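Local coordinates for glycosyl hydrolases family 2, sugar binding domain protein (Bacteroides uniformis str. 3978 T3 ii, PDB 6D1P) that probably hydrolyses O-glycosidic bonds as a gut bacterial beta-glucuronidase of glycoside hydrolase family 2, at residues 22-30 against 295-303; 239-248 against 282-292. One frame throughout, in Å; residues are numbered along the deposited sequence.

Contact 1: 22-30 against 295-303; sequences LIPTDRKQR and DTLRTTQHF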
# COMPACT_ATOMS: atom_id res chain seq x y z
N LEU A 22 11.52 -7.99 -29.97
CA LEU A 22 11.01 -6.82 -30.69
C LEU A 22 11.02 -7.00 -32.22
O LEU A 22 12.07 -7.10 -32.85
CB LEU A 22 11.81 -5.56 -30.32
N ILE A 23 9.83 -7.07 -32.81
CA ILE A 23 9.67 -7.44 -34.22
C ILE A 23 9.97 -6.23 -35.10
O ILE A 23 9.44 -5.14 -34.83
CB ILE A 23 8.28 -7.98 -34.49
CG1 ILE A 23 7.84 -8.94 -33.38
CG2 ILE A 23 8.27 -8.74 -35.78
CD1 ILE A 23 6.79 -8.35 -32.43
N PRO A 24 10.76 -6.37 -36.15
CA PRO A 24 10.94 -5.26 -37.10
C PRO A 24 9.77 -5.14 -38.07
O PRO A 24 9.66 -5.92 -39.02
CB PRO A 24 12.23 -5.63 -37.84
CG PRO A 24 12.79 -6.83 -37.11
CD PRO A 24 11.64 -7.51 -36.46
N THR A 25 8.87 -4.20 -37.80
CA THR A 25 7.90 -3.76 -38.79
C THR A 25 7.54 -2.32 -38.51
O THR A 25 7.45 -1.91 -37.35
CB THR A 25 6.62 -4.62 -38.80
OG1 THR A 25 5.61 -3.92 -39.55
CG2 THR A 25 6.11 -4.85 -37.39
N ASP A 26 7.33 -1.55 -39.57
CA ASP A 26 6.93 -0.17 -39.42
C ASP A 26 5.46 -0.03 -39.04
O ASP A 26 4.99 1.10 -38.88
CB ASP A 26 7.21 0.60 -40.72
CG ASP A 26 8.69 0.61 -41.07
OD1 ASP A 26 9.47 -0.02 -40.32
OD2 ASP A 26 9.07 1.23 -42.09
N ARG A 27 4.76 -1.14 -38.86
CA ARG A 27 3.32 -1.15 -38.63
C ARG A 27 3.02 -1.75 -37.24
O ARG A 27 2.97 -2.98 -37.07
CB ARG A 27 2.63 -1.92 -39.80
CG ARG A 27 1.10 -1.98 -39.80
CD ARG A 27 0.61 -3.33 -39.26
NE ARG A 27 -0.77 -3.65 -39.63
CZ ARG A 27 -1.86 -3.02 -39.18
NH1 ARG A 27 -1.75 -2.00 -38.33
NH2 ARG A 27 -3.06 -3.41 -39.58
N LYS A 28 2.83 -0.89 -36.23
CA LYS A 28 2.48 -1.34 -34.89
C LYS A 28 1.59 -0.32 -34.19
O LYS A 28 1.65 0.87 -34.50
CB LYS A 28 3.75 -1.61 -34.06
CG LYS A 28 4.94 -0.77 -34.45
CD LYS A 28 6.21 -1.27 -33.77
CE LYS A 28 6.57 -2.68 -34.20
NZ LYS A 28 7.89 -3.12 -33.61
N GLN A 29 0.78 -0.79 -33.23
CA GLN A 29 -0.18 0.05 -32.52
C GLN A 29 0.15 0.09 -31.02
O GLN A 29 0.28 -0.95 -30.37
CB GLN A 29 -1.63 -0.44 -32.73
CG GLN A 29 -2.65 0.42 -31.96
CD GLN A 29 -4.07 -0.16 -32.02
OE1 GLN A 29 -4.40 -0.90 -32.96
NE2 GLN A 29 -4.91 0.16 -31.03
N ARG A 30 0.29 1.31 -30.48
CA ARG A 30 0.44 1.52 -29.05
C ARG A 30 -0.91 1.36 -28.37
O ARG A 30 -1.89 2.03 -28.74
CB ARG A 30 1.00 2.91 -28.77
CG ARG A 30 2.42 3.10 -29.16
CD ARG A 30 2.84 4.50 -28.86
NE ARG A 30 4.26 4.67 -29.15
CZ ARG A 30 4.88 5.85 -29.17
NH1 ARG A 30 4.20 6.97 -28.91
NH2 ARG A 30 6.17 5.90 -29.45
N ASP A 295 0.40 -8.22 -49.62
CA ASP A 295 0.74 -7.31 -48.53
C ASP A 295 2.25 -7.14 -48.44
O ASP A 295 3.02 -8.08 -48.68
CB ASP A 295 0.18 -7.83 -47.21
CG ASP A 295 -1.31 -8.06 -47.27
OD1 ASP A 295 -2.01 -7.13 -47.73
OD2 ASP A 295 -1.78 -9.16 -46.89
N THR A 296 2.67 -5.94 -48.08
CA THR A 296 4.09 -5.61 -48.03
C THR A 296 4.53 -5.41 -46.59
O THR A 296 4.16 -4.41 -45.95
CB THR A 296 4.36 -4.35 -48.86
OG1 THR A 296 3.99 -4.61 -50.22
CG2 THR A 296 5.82 -3.98 -48.79
N LEU A 297 5.32 -6.35 -46.08
CA LEU A 297 6.02 -6.17 -44.81
C LEU A 297 7.25 -5.31 -45.05
O LEU A 297 8.12 -5.65 -45.85
CB LEU A 297 6.41 -7.52 -44.21
CG LEU A 297 7.17 -7.47 -42.88
CD1 LEU A 297 6.28 -6.98 -41.75
CD2 LEU A 297 7.78 -8.82 -42.55
N ARG A 298 7.30 -4.17 -44.37
CA ARG A 298 8.44 -3.27 -44.47
C ARG A 298 9.01 -3.02 -43.09
O ARG A 298 8.27 -2.96 -42.10
CB ARG A 298 8.05 -1.93 -45.10
CG ARG A 298 9.22 -0.97 -45.28
CD ARG A 298 8.77 0.39 -45.78
NE ARG A 298 7.44 0.32 -46.38
CZ ARG A 298 7.20 -0.02 -47.64
NH1 ARG A 298 8.22 -0.31 -48.45
NH2 ARG A 298 5.95 -0.06 -48.08
N THR A 299 10.33 -2.87 -43.03
CA THR A 299 10.98 -2.37 -41.83
C THR A 299 12.06 -1.39 -42.24
O THR A 299 12.85 -1.67 -43.16
CB THR A 299 11.55 -3.50 -40.97
OG1 THR A 299 12.23 -2.94 -39.85
CG2 THR A 299 12.53 -4.34 -41.78
N THR A 300 12.09 -0.25 -41.57
CA THR A 300 13.05 0.81 -41.84
C THR A 300 14.01 0.92 -40.67
O THR A 300 13.58 0.93 -39.51
CB THR A 300 12.32 2.13 -42.07
OG1 THR A 300 11.34 1.95 -43.10
CG2 THR A 300 13.29 3.21 -42.45
N GLN A 301 15.30 1.01 -40.97
CA GLN A 301 16.34 1.05 -39.95
C GLN A 301 17.29 2.20 -40.24
O GLN A 301 17.73 2.37 -41.38
CB GLN A 301 17.12 -0.27 -39.94
CG GLN A 301 16.27 -1.48 -39.74
CD GLN A 301 15.99 -1.71 -38.28
OE1 GLN A 301 16.86 -1.48 -37.43
NE2 GLN A 301 14.78 -2.16 -37.97
N HIS A 302 17.62 2.97 -39.20
CA HIS A 302 18.68 3.95 -39.33
C HIS A 302 20.02 3.37 -38.89
O HIS A 302 20.08 2.40 -38.13
CB HIS A 302 18.37 5.20 -38.52
CG HIS A 302 17.10 5.88 -38.92
ND1 HIS A 302 15.85 5.39 -38.58
CD2 HIS A 302 16.88 7.00 -39.65
CE1 HIS A 302 14.92 6.18 -39.07
NE2 HIS A 302 15.52 7.17 -39.72
N PHE A 303 21.09 3.98 -39.38
CA PHE A 303 22.44 3.65 -38.94
C PHE A 303 23.34 4.82 -39.32
O PHE A 303 22.89 5.82 -39.87
CB PHE A 303 22.91 2.33 -39.55
CG PHE A 303 22.91 2.31 -41.05
CD1 PHE A 303 21.76 1.98 -41.74
CD2 PHE A 303 24.06 2.64 -41.76
CE1 PHE A 303 21.75 1.96 -43.12
CE2 PHE A 303 24.06 2.61 -43.14
CZ PHE A 303 22.90 2.28 -43.83
O HOH W 1 5.18 -3.56 -42.29

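Contact 2: 239-248 against 282-292; sequences KEFSLRVFSP and ALYTCVAELID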
# COMPACT_ATOMS: atom_id res chain seq x y z
N LYS A 239 11.01 -17.60 -54.22
CA LYS A 239 10.63 -16.39 -53.50
C LYS A 239 11.86 -15.52 -53.19
O LYS A 239 12.95 -16.04 -52.96
CB LYS A 239 9.90 -16.74 -52.20
CG LYS A 239 9.60 -15.55 -51.28
CD LYS A 239 8.32 -14.80 -51.68
CE LYS A 239 7.24 -14.94 -50.60
NZ LYS A 239 5.89 -14.49 -51.05
N GLU A 240 11.67 -14.20 -53.20
CA GLU A 240 12.75 -13.26 -52.90
C GLU A 240 12.20 -12.08 -52.11
O GLU A 240 11.02 -12.05 -51.73
CB GLU A 240 13.44 -12.81 -54.19
CG GLU A 240 12.50 -12.63 -55.36
CD GLU A 240 13.15 -11.88 -56.51
OE1 GLU A 240 14.40 -11.90 -56.61
OE2 GLU A 240 12.40 -11.25 -57.30
N PHE A 241 13.08 -11.11 -51.85
CA PHE A 241 12.80 -9.96 -50.99
C PHE A 241 13.78 -8.86 -51.34
O PHE A 241 14.85 -9.11 -51.89
CB PHE A 241 12.91 -10.32 -49.49
CG PHE A 241 14.33 -10.32 -48.96
CD1 PHE A 241 14.93 -9.15 -48.50
CD2 PHE A 241 15.05 -11.51 -48.88
CE1 PHE A 241 16.22 -9.16 -48.01
CE2 PHE A 241 16.35 -11.52 -48.39
CZ PHE A 241 16.93 -10.35 -47.95
N SER A 242 13.43 -7.62 -50.97
CA SER A 242 14.19 -6.46 -51.40
C SER A 242 14.90 -5.78 -50.24
O SER A 242 14.54 -5.94 -49.07
CB SER A 242 13.28 -5.44 -52.09
OG SER A 242 14.06 -4.34 -52.52
N LEU A 243 15.89 -4.96 -50.60
CA LEU A 243 16.78 -4.31 -49.63
C LEU A 243 17.32 -3.04 -50.28
O LEU A 243 18.06 -3.12 -51.26
CB LEU A 243 17.91 -5.25 -49.25
CG LEU A 243 18.63 -4.98 -47.94
CD1 LEU A 243 17.74 -5.43 -46.81
CD2 LEU A 243 19.95 -5.70 -47.91
N ARG A 244 16.98 -1.87 -49.72
CA ARG A 244 17.44 -0.59 -50.27
C ARG A 244 18.06 0.26 -49.18
O ARG A 244 17.58 0.30 -48.04
CB ARG A 244 16.29 0.17 -50.92
CG ARG A 244 15.65 -0.53 -52.10
CD ARG A 244 14.56 0.34 -52.73
NE ARG A 244 13.28 -0.35 -52.75
CZ ARG A 244 12.89 -1.18 -53.72
NH1 ARG A 244 13.70 -1.41 -54.75
NH2 ARG A 244 11.71 -1.78 -53.67
N VAL A 245 19.14 0.97 -49.53
CA VAL A 245 19.85 1.84 -48.60
C VAL A 245 19.76 3.27 -49.10
O VAL A 245 20.24 3.57 -50.20
CB VAL A 245 21.32 1.42 -48.44
CG1 VAL A 245 22.06 2.47 -47.64
CG2 VAL A 245 21.41 0.08 -47.75
N PHE A 246 19.19 4.15 -48.28
CA PHE A 246 18.98 5.55 -48.64
C PHE A 246 19.94 6.46 -47.89
O PHE A 246 20.23 6.25 -46.72
CB PHE A 246 17.55 5.98 -48.35
CG PHE A 246 16.52 5.18 -49.09
CD1 PHE A 246 16.10 5.57 -50.36
CD2 PHE A 246 15.97 4.03 -48.53
CE1 PHE A 246 15.16 4.83 -51.05
CE2 PHE A 246 15.03 3.29 -49.21
CZ PHE A 246 14.62 3.69 -50.47
N SER A 247 20.41 7.51 -48.58
CA SER A 247 21.32 8.48 -48.00
C SER A 247 20.61 9.31 -46.95
O SER A 247 19.38 9.27 -46.83
CB SER A 247 21.88 9.39 -49.09
OG SER A 247 20.92 10.36 -49.46
N PRO A 248 21.35 10.10 -46.14
CA PRO A 248 20.70 11.03 -45.21
C PRO A 248 19.86 12.10 -45.90
O PRO A 248 19.28 12.96 -45.24
CB PRO A 248 21.87 11.65 -44.44
CG PRO A 248 23.12 11.12 -45.07
CD PRO A 248 22.77 9.89 -45.82
N ALA A 282 24.46 12.80 -39.16
CA ALA A 282 23.98 12.24 -40.42
C ALA A 282 23.62 10.77 -40.25
O ALA A 282 24.46 9.95 -39.85
CB ALA A 282 25.03 12.41 -41.51
N LEU A 283 22.38 10.43 -40.57
CA LEU A 283 21.87 9.08 -40.46
C LEU A 283 21.50 8.55 -41.83
O LEU A 283 20.81 9.24 -42.59
CB LEU A 283 20.65 9.03 -39.54
CG LEU A 283 20.87 9.22 -38.04
CD1 LEU A 283 19.51 9.37 -37.32
CD2 LEU A 283 21.64 8.04 -37.50
N TYR A 284 21.97 7.35 -42.14
CA TYR A 284 21.53 6.60 -43.30
C TYR A 284 20.33 5.75 -42.93
O TYR A 284 20.04 5.53 -41.75
CB TYR A 284 22.65 5.71 -43.84
CG TYR A 284 23.74 6.43 -44.61
CD1 TYR A 284 24.62 7.28 -43.96
CD2 TYR A 284 23.89 6.23 -45.98
CE1 TYR A 284 25.61 7.93 -44.65
CE2 TYR A 284 24.90 6.88 -46.69
CZ TYR A 284 25.75 7.73 -46.01
OH TYR A 284 26.76 8.39 -46.69
N THR A 285 19.64 5.25 -43.95
CA THR A 285 18.47 4.42 -43.75
C THR A 285 18.60 3.14 -44.56
O THR A 285 19.12 3.15 -45.68
CB THR A 285 17.18 5.16 -44.14
OG1 THR A 285 16.76 5.97 -43.04
CG2 THR A 285 16.06 4.18 -44.48
N CYS A 286 18.16 2.03 -43.98
CA CYS A 286 18.06 0.76 -44.66
C CYS A 286 16.61 0.28 -44.59
O CYS A 286 16.04 0.21 -43.49
CB CYS A 286 19.00 -0.27 -44.04
SG CYS A 286 18.79 -1.95 -44.65
N VAL A 287 16.02 -0.01 -45.74
CA VAL A 287 14.64 -0.46 -45.81
C VAL A 287 14.64 -1.88 -46.36
O VAL A 287 15.11 -2.13 -47.48
CB VAL A 287 13.77 0.45 -46.70
CG1 VAL A 287 12.34 -0.03 -46.69
CG2 VAL A 287 13.84 1.90 -46.23
N ALA A 288 14.13 -2.81 -45.56
CA ALA A 288 13.88 -4.17 -45.99
C ALA A 288 12.40 -4.33 -46.28
O ALA A 288 11.55 -3.70 -45.65
CB ALA A 288 14.32 -5.19 -44.94
N GLU A 289 12.09 -5.20 -47.24
CA GLU A 289 10.74 -5.25 -47.76
C GLU A 289 10.46 -6.66 -48.23
O GLU A 289 11.22 -7.23 -49.01
CB GLU A 289 10.59 -4.25 -48.91
CG GLU A 289 9.27 -3.55 -48.92
CD GLU A 289 9.04 -2.81 -50.21
OE1 GLU A 289 9.86 -1.92 -50.53
OE2 GLU A 289 8.06 -3.15 -50.90
N LEU A 290 9.36 -7.22 -47.76
CA LEU A 290 8.97 -8.57 -48.12
C LEU A 290 7.49 -8.57 -48.45
O LEU A 290 6.70 -7.89 -47.79
CB LEU A 290 9.27 -9.55 -46.98
CG LEU A 290 8.82 -10.99 -47.24
CD1 LEU A 290 9.64 -11.58 -48.37
CD2 LEU A 290 8.94 -11.82 -45.98
N ILE A 291 7.11 -9.33 -49.48
CA ILE A 291 5.75 -9.37 -49.97
C ILE A 291 5.24 -10.80 -49.92
O ILE A 291 5.96 -11.74 -50.27
CB ILE A 291 5.66 -8.81 -51.41
CG1 ILE A 291 6.27 -7.41 -51.46
CG2 ILE A 291 4.21 -8.78 -51.88
CD1 ILE A 291 6.71 -6.99 -52.84
N ASP A 292 4.00 -10.96 -49.47
CA ASP A 292 3.26 -12.20 -49.65
C ASP A 292 1.78 -11.86 -49.66
O ASP A 292 1.34 -10.96 -48.95
CB ASP A 292 3.57 -13.23 -48.56
CG ASP A 292 3.25 -14.64 -49.00
OD1 ASP A 292 3.62 -15.00 -50.14
OD2 ASP A 292 2.63 -15.39 -48.20
O HOH W 2 9.01 -10.21 -51.70

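Contact 1: 22-30 against 295-303
The carboxylate of D26 is gripped through both oxygens by one residue of the strand facing it: the backbone N of T300 donates to D26 OD1 at 2.9 Å, and T300 OG1 donates to D26 OD2 at 2.6 Å. Each oxygen uses its syn lone pair, and the pair of bonds restrains the carboxylate's turn about CB-CG. With CG beside its own backbone N (chi1 -62°), D26 folds its acid group forward onto the strand, while its amide donates to R298 O at 3.0 Å with an N-H...O angle of 161°. One residue thus spans R298 to T300. The guanidinium of R298 takes E289 as its salt-bridge partner; its aliphatic CD passes D26 OD2. T25 adds a CA-H...O contact to R298 O, and water 1 joins T25 OG1 to the amide of R298. Packing is slight: P24 CB rests on T299 OG1 at 3.4 Å, and L297 CD1 touches T25 CB at 3.8 Å, the two side chains crossing at about a right angle. T299 OG1 also accepts from Q301 NE2, which lies with its amide plane aimed at that oxygen. T25 OG1 accepts from R27 N, closing an ST turn within 22-30. This is an N-terminal loop pinned by an aspartate to an edge strand, 295-303, of the four-stranded sheet in the immunoglobulin-like beta-sandwich domain of a family 2 glycoside hydrolase.

Contact 2: 239-248 against 282-292
Strands 240-246 and 284-292 run antiparallel, their axes 4.7 Å apart at closest, and form the central ladder of a four-stranded sheet in the immunoglobulin-like beta-sandwich domain. S242, R244 and F246 make hydrogen-bonded pairs with E289, V287 and T285; of these six bonds V287 N to R244 O is the straightest, at 176°. The intervening pairs, L243 with A288 and V245 with C286, are non-hydrogen-bonded and turn buried side chains to the other face, where L243 CD1 lies 3.9 Å from A288 CB. Strand 203-213 packs against A288 and C286 on that side. The face bearing S242, R244 and F246 is more open and mixed in character. There V287 CG2 comes to the edge of the F246 ring, near its plane, 3.5 Å from CE2. S242 OG sits over the centre of the R244 guanidinium, whose NH2 forms a long salt bridge with E289 OE1, the two planes 59° apart; E289 OE1 is also paired with R298. Past the end of the ladder, P248 CD lies over one face of the Y284 ring in a CH-pi contact, 3.5 Å from the centroid, and Y284 OH bonds to the backbone of Q274. A serine in place of Y284 would probably leave P248 without its aromatic bed and the amide of Q274 without its acceptor. At the far end K239, bent at chi2 and chi3, reaches across to the neighbouring strand, where its NZ lies very close to D292 OD1, a salt bridge whose exact length is doubtful. The same K239 NZ also donates to I291 O at 2.9 Å, in the carbonyl plane and on a lone pair.

How the contacts relate
From the N terminus, the chain starts with the segment 22-30, a loop leading into strand 28-30, and runs through the family 2 sugar-binding domain before entering the immunoglobulin-like domain that supplies the other three segments. Contact 2 closes a short loop there, with 33 residues between its segments, including strands 252-259 and 263-271. A tight turn then leads from 284-292 into 295-303, which meets 22-30 to close the much longer loop of contact 1, so contact 2 lies wholly within it. Probable backbone hydrogen bonds, L297 N to L290 O and C286 N to Q301 O, tie the two neighbouring strands. Contact 1 therefore joins the start of the sugar-binding domain to the sheet that contact 2 helps build.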